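Local coordinates for protein mRNA interferase toxin RelE (Escherichia coli, PDB 4FXI) that cleaves mRNA in the ribosomal A site as the toxin of a type II toxin-antitoxin pair, inhibiting translation during amino acid starvation, at residues V22-V33 with I53-Y64. The protein carries 1 engineered substitution. Residues are numbered along the deposited sequence; the frame is centred on the assembly and turned at random.
With SO4 (sulfate ion), chain D.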
loop_
_atom_site.group_PDB
_atom_site.type_symbol
_atom_site.label_atom_id
_atom_site.label_comp_id
_atom_site.label_asym_id
_atom_site.label_seq_id
_atom_site.Cartn_x
_atom_site.Cartn_y
_atom_site.Cartn_z
ATOM N N VAL A 22 13.459 -4.165 -3.881
ATOM C CA VAL A 22 12.000 -4.200 -3.825
ATOM C C VAL A 22 11.410 -2.894 -3.278
ATOM O O VAL A 22 10.401 -2.394 -3.784
ATOM C CB VAL A 22 11.483 -5.412 -3.007
ATOM C CG1 VAL A 22 9.992 -5.280 -2.715
ATOM C CG2 VAL A 22 11.750 -6.704 -3.760
ATOM N N ARG A 23 12.038 -2.335 -2.253
ATOM C CA ARG A 23 11.569 -1.063 -1.709
ATOM C C ARG A 23 11.637 0.052 -2.753
ATOM O O ARG A 23 10.706 0.845 -2.873
ATOM C CB ARG A 23 12.370 -0.656 -0.474
ATOM C CG ARG A 23 11.873 0.627 0.175
ATOM C CD ARG A 23 12.791 1.081 1.309
ATOM N NE ARG A 23 13.009 0.028 2.290
ATOM C CZ ARG A 23 14.162 -0.609 2.468
ATOM N NH1 ARG A 23 15.227 -0.297 1.735
ATOM N NH2 ARG A 23 14.252 -1.556 3.388
ATOM N N GLU A 24 12.734 0.108 -3.506
ATOM C CA GLU A 24 12.898 1.151 -4.518
ATOM C C GLU A 24 11.849 1.031 -5.617
ATOM O O GLU A 24 11.399 2.041 -6.165
ATOM C CB GLU A 24 14.305 1.130 -5.130
ATOM C CG GLU A 24 15.423 1.568 -4.174
ATOM C CD GLU A 24 15.213 2.967 -3.600
ATOM O OE1 GLU A 24 15.372 3.135 -2.373
ATOM O OE2 GLU A 24 14.894 3.900 -4.369
ATOM N N GLN A 25 11.486 -0.205 -5.949
ATOM C CA GLN A 25 10.464 -0.468 -6.962
ATOM C C GLN A 25 9.114 0.042 -6.493
ATOM O O GLN A 25 8.399 0.719 -7.234
ATOM C CB GLN A 25 10.353 -1.969 -7.241
ATOM C CG GLN A 25 11.533 -2.565 -7.978
ATOM C CD GLN A 25 11.334 -4.038 -8.272
ATOM O OE1 GLN A 25 10.615 -4.406 -9.203
ATOM N NE2 GLN A 25 11.959 -4.889 -7.471
ATOM N N LEU A 26 8.767 -0.298 -5.254
ATOM C CA LEU A 26 7.520 0.154 -4.649
ATOM C C LEU A 26 7.544 1.656 -4.415
ATOM O O LEU A 26 6.517 2.328 -4.516
ATOM C CB LEU A 26 7.274 -0.556 -3.321
ATOM C CG LEU A 26 6.931 -2.043 -3.370
ATOM C CD1 LEU A 26 6.846 -2.588 -1.953
ATOM C CD2 LEU A 26 5.615 -2.258 -4.108
ATOM N N LYS A 27 8.722 2.193 -4.111
ATOM C CA LYS A 27 8.811 3.613 -3.808
ATOM C C LYS A 27 8.462 4.468 -5.020
ATOM O O LYS A 27 7.710 5.436 -4.902
ATOM C CB LYS A 27 10.195 3.977 -3.260
ATOM C CG LYS A 27 10.412 5.468 -3.090
ATOM C CD LYS A 27 11.796 5.752 -2.489
ATOM C CE LYS A 27 12.154 7.212 -2.604
ATOM N NZ LYS A 27 13.393 7.565 -1.823
ATOM N N LYS A 28 8.989 4.092 -6.186
ATOM C CA LYS A 28 8.691 4.810 -7.425
ATOM C C LYS A 28 7.193 4.865 -7.690
ATOM O O LYS A 28 6.654 5.909 -8.070
ATOM C CB LYS A 28 9.398 4.155 -8.609
ATOM C CG LYS A 28 9.074 4.786 -9.945
ATOM C CD LYS A 28 9.950 4.219 -11.051
ATOM C CE LYS A 28 9.276 4.335 -12.413
ATOM N NZ LYS A 28 8.837 5.725 -12.709
ATOM N N LYS A 29 6.532 3.732 -7.479
ATOM C CA LYS A 29 5.091 3.614 -7.689
ATOM C C LYS A 29 4.277 4.368 -6.630
ATOM O O LYS A 29 3.271 5.013 -6.941
ATOM C CB LYS A 29 4.691 2.138 -7.746
ATOM C CG LYS A 29 5.264 1.391 -8.960
ATOM C CD LYS A 29 4.836 -0.079 -8.949
ATOM C CE LYS A 29 5.211 -0.787 -10.240
ATOM N NZ LYS A 29 4.479 -0.204 -11.405
ATOM N N LEU A 30 4.710 4.284 -5.380
ATOM C CA LEU A 30 4.097 5.049 -4.299
ATOM C C LEU A 30 4.155 6.564 -4.521
ATOM O O LEU A 30 3.178 7.275 -4.282
ATOM C CB LEU A 30 4.740 4.664 -2.956
ATOM C CG LEU A 30 4.101 5.287 -1.717
ATOM C CD1 LEU A 30 2.620 4.939 -1.648
ATOM C CD2 LEU A 30 4.823 4.830 -0.453
ATOM N N VAL A 31 5.307 7.066 -4.962
ATOM C CA VAL A 31 5.440 8.488 -5.268
ATOM C C VAL A 31 4.483 8.896 -6.399
ATOM O O VAL A 31 3.869 9.963 -6.339
ATOM C CB VAL A 31 6.896 8.858 -5.585
ATOM C CG1 VAL A 31 6.993 10.287 -6.118
ATOM C CG2 VAL A 31 7.736 8.707 -4.322
ATOM N N GLU A 32 4.344 8.033 -7.403
ATOM C CA GLU A 32 3.363 8.259 -8.476
ATOM C C GLU A 32 1.941 8.277 -7.914
ATOM O O GLU A 32 1.104 9.097 -8.313
ATOM C CB GLU A 32 3.469 7.167 -9.541
ATOM C CG GLU A 32 4.731 7.267 -10.404
ATOM C CD GLU A 32 4.942 6.044 -11.289
ATOM O OE1 GLU A 32 5.637 6.180 -12.313
ATOM O OE2 GLU A 32 4.416 4.954 -10.967
ATOM N N VAL A 33 1.667 7.338 -7.014
ATOM C CA VAL A 33 0.368 7.267 -6.347
ATOM C C VAL A 33 0.012 8.574 -5.645
ATOM O O VAL A 33 -1.100 9.048 -5.751
ATOM C CB VAL A 33 0.319 6.070 -5.361
ATOM C CG1 VAL A 33 -0.802 6.222 -4.345
ATOM C CG2 VAL A 33 0.144 4.778 -6.128
ATOM N N ILE A 53 -0.644 -1.601 -4.658
ATOM C CA ILE A 53 0.441 -1.434 -5.603
ATOM C C ILE A 53 1.039 -2.809 -5.813
ATOM O O ILE A 53 1.355 -3.505 -4.836
ATOM C CB ILE A 53 1.554 -0.519 -5.066
ATOM C CG1 ILE A 53 0.963 0.815 -4.633
ATOM C CG2 ILE A 53 2.616 -0.331 -6.143
ATOM C CD1 ILE A 53 2.011 1.843 -4.156
ATOM N N LYS A 54 1.166 -3.204 -7.077
ATOM C CA LYS A 54 1.631 -4.538 -7.426
ATOM C C LYS A 54 2.988 -4.481 -8.121
ATOM O O LYS A 54 3.279 -3.543 -8.859
ATOM C CB LYS A 54 0.607 -5.230 -8.338
ATOM C CG LYS A 54 1.014 -6.627 -8.797
ATOM C CD LYS A 54 0.050 -7.217 -9.829
ATOM C CE LYS A 54 -1.292 -7.581 -9.210
ATOM N NZ LYS A 54 -2.124 -8.427 -10.120
ATOM N N LEU A 55 3.824 -5.482 -7.863
ATOM C CA LEU A 55 5.044 -5.691 -8.632
ATOM C C LEU A 55 4.900 -6.962 -9.468
ATOM O O LEU A 55 4.288 -7.942 -9.029
ATOM C CB LEU A 55 6.256 -5.801 -7.710
ATOM C CG LEU A 55 6.555 -4.593 -6.823
ATOM C CD1 LEU A 55 7.833 -4.823 -6.027
ATOM C CD2 LEU A 55 6.666 -3.346 -7.674
ATOM N N ARG A 56 5.459 -6.943 -10.671
ATOM C CA ARG A 56 5.300 -8.051 -11.608
ATOM C C ARG A 56 5.933 -9.366 -11.137
ATOM O O ARG A 56 5.420 -10.446 -11.441
ATOM C CB ARG A 56 5.827 -7.661 -12.992
ATOM C CG ARG A 56 5.860 -8.806 -13.993
ATOM C CD ARG A 56 5.273 -8.401 -15.333
ATOM N NE ARG A 56 5.981 -7.270 -15.923
ATOM C CZ ARG A 56 7.088 -7.378 -16.651
ATOM N NH1 ARG A 56 7.623 -8.571 -16.877
ATOM N NH2 ARG A 56 7.661 -6.294 -17.153
ATOM N N SER A 57 7.029 -9.293 -10.388
ATOM C CA SER A 57 7.690 -10.527 -9.970
ATOM C C SER A 57 8.468 -10.449 -8.655
ATOM O O SER A 57 9.677 -10.696 -8.640
ATOM C CB SER A 57 8.632 -11.013 -11.073
ATOM O OG SER A 57 9.921 -10.447 -10.912
ATOM N N SER A 58 7.790 -10.132 -7.556
ATOM C CA SER A 58 8.448 -10.205 -6.247
ATOM C C SER A 58 7.980 -11.320 -5.277
ATOM O O SER A 58 8.830 -12.047 -4.758
ATOM C CB SER A 58 8.560 -8.830 -5.567
ATOM O OG SER A 58 7.408 -8.044 -5.796
ATOM N N GLY A 59 6.680 -11.479 -5.007
ATOM C CA GLY A 59 5.602 -10.615 -5.446
ATOM C C GLY A 59 5.082 -9.842 -4.246
ATOM O O GLY A 59 4.030 -10.143 -3.673
ATOM N N TYR A 60 5.852 -8.840 -3.853
ATOM C CA TYR A 60 5.479 -7.946 -2.772
ATOM C C TYR A 60 4.361 -7.005 -3.202
ATOM O O TYR A 60 4.200 -6.721 -4.387
ATOM C CB TYR A 60 6.703 -7.155 -2.313
ATOM C CG TYR A 60 7.532 -7.909 -1.307
ATOM C CD1 TYR A 60 8.473 -8.846 -1.713
ATOM C CD2 TYR A 60 7.357 -7.706 0.052
ATOM C CE1 TYR A 60 9.226 -9.546 -0.791
ATOM C CE2 TYR A 60 8.102 -8.399 0.980
ATOM C CZ TYR A 60 9.037 -9.318 0.554
ATOM O OH TYR A 60 9.781 -10.011 1.480
ATOM N N ARG A 61 3.585 -6.538 -2.226
ATOM C CA ARG A 61 2.438 -5.676 -2.483
ATOM C C ARG A 61 2.371 -4.595 -1.429
ATOM O O ARG A 61 2.771 -4.806 -0.286
ATOM C CB ARG A 61 1.142 -6.485 -2.404
ATOM C CG ARG A 61 1.065 -7.666 -3.347
ATOM C CD ARG A 61 0.963 -7.210 -4.790
ATOM N NE ARG A 61 0.810 -8.345 -5.696
ATOM C CZ ARG A 61 1.819 -8.950 -6.316
ATOM N NH1 ARG A 61 3.066 -8.527 -6.138
ATOM N NH2 ARG A 61 1.578 -9.974 -7.120
ATOM N N LEU A 62 1.850 -3.435 -1.806
ATOM C CA LEU A 62 1.565 -2.395 -0.832
ATOM C C LEU A 62 0.069 -2.110 -0.882
ATOM O O LEU A 62 -0.505 -1.948 -1.961
ATOM C CB LEU A 62 2.404 -1.123 -1.102
ATOM C CG LEU A 62 2.245 0.028 -0.101
ATOM C CD1 LEU A 62 3.560 0.799 0.063
ATOM C CD2 LEU A 62 1.121 1.009 -0.479
ATOM N N VAL A 63 -0.565 -2.061 0.285
ATOM C CA VAL A 63 -1.968 -1.718 0.348
ATOM C C VAL A 63 -2.148 -0.368 1.034
ATOM O O VAL A 63 -1.574 -0.115 2.086
ATOM C CB VAL A 63 -2.781 -2.798 1.100
ATOM C CG1 VAL A 63 -4.244 -2.405 1.160
ATOM C CG2 VAL A 63 -2.615 -4.161 0.408
ATOM N N TYR A 64 -2.944 0.511 0.437
ATOM C CA TYR A 64 -3.161 1.815 1.037
ATOM C C TYR A 64 -4.621 2.214 1.029
ATOM O O TYR A 64 -5.387 1.766 0.182
ATOM C CB TYR A 64 -2.306 2.898 0.353
ATOM C CG TYR A 64 -2.610 3.142 -1.122
ATOM C CD1 TYR A 64 -3.579 4.064 -1.523
ATOM C CD2 TYR A 64 -1.899 2.473 -2.110
ATOM C CE1 TYR A 64 -3.846 4.289 -2.879
ATOM C CE2 TYR A 64 -2.148 2.700 -3.460
ATOM C CZ TYR A 64 -3.127 3.595 -3.836
ATOM O OH TYR A 64 -3.352 3.805 -5.183
HETATM S S SO4 D . -2.371 -10.167 -6.442
HETATM O O1 SO4 D . -3.098 -9.646 -7.597
HETATM O O2 SO4 D . -3.303 -10.864 -5.558
HETATM O O3 SO4 D . -1.328 -11.087 -6.888
HETATM O O4 SO4 D . -1.754 -9.064 -5.712
HETATM O O HOH W 1 9.033 -6.906 -10.112
#
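Helix 20-35 packs on the sheet face that backs the RelE active site, its 22-33 part meeting the hairpin of strands 52-54 and 60-67 through apolar side chains. Leu26 and Leu55 cross at about a right angle, Leu26 CD2 lying 3.7 Å from Leu55 CG. Lys29 runs antiparallel to Ile53, its CD 3.6 Å from Ile53 CG2 and its CE reaching Lys54 O and Leu55 CD2. Ile53, with CG1 anti to its carbonyl carbon (chi1 -54°), sends CD1 against the helix backbone, 3.8 Å from Leu30 CA, and onto Val33 CG2. Val33 CG1 sits over one face of the Tyr64 ring, 4.0 Å from its centroid, a CH-pi contact; the Tyr64 hydroxyl is hydrogen-bonded to Pro37 O. At the other end Val22 CG1 packs 3.8 Å from Tyr60 CB, and a water joins Gln25 OE1 to Ser57 N. Lys54 and Arg61 leave the strands on the side away from the helix, their ends binding a sulfate: Arg61 NE gives O4 a nearly straight bond (2.7 Å, 164°), NH2 reaches O3, and Lys54 NZ bonds O1. Lys54 CG covers one guanidinium face, while Arg61 NH1 donates to Tyr60 O, restraining the group's rotation. Both residues are inferred transition-state stabilisers, and the sulfate, also bound by Tyr87 OH, plausibly mimics an RNA phosphate. Helix-backed strands are characteristic of the RelE/ParE fold; the basic catalytic face belongs to its RelE-type ribonucleases.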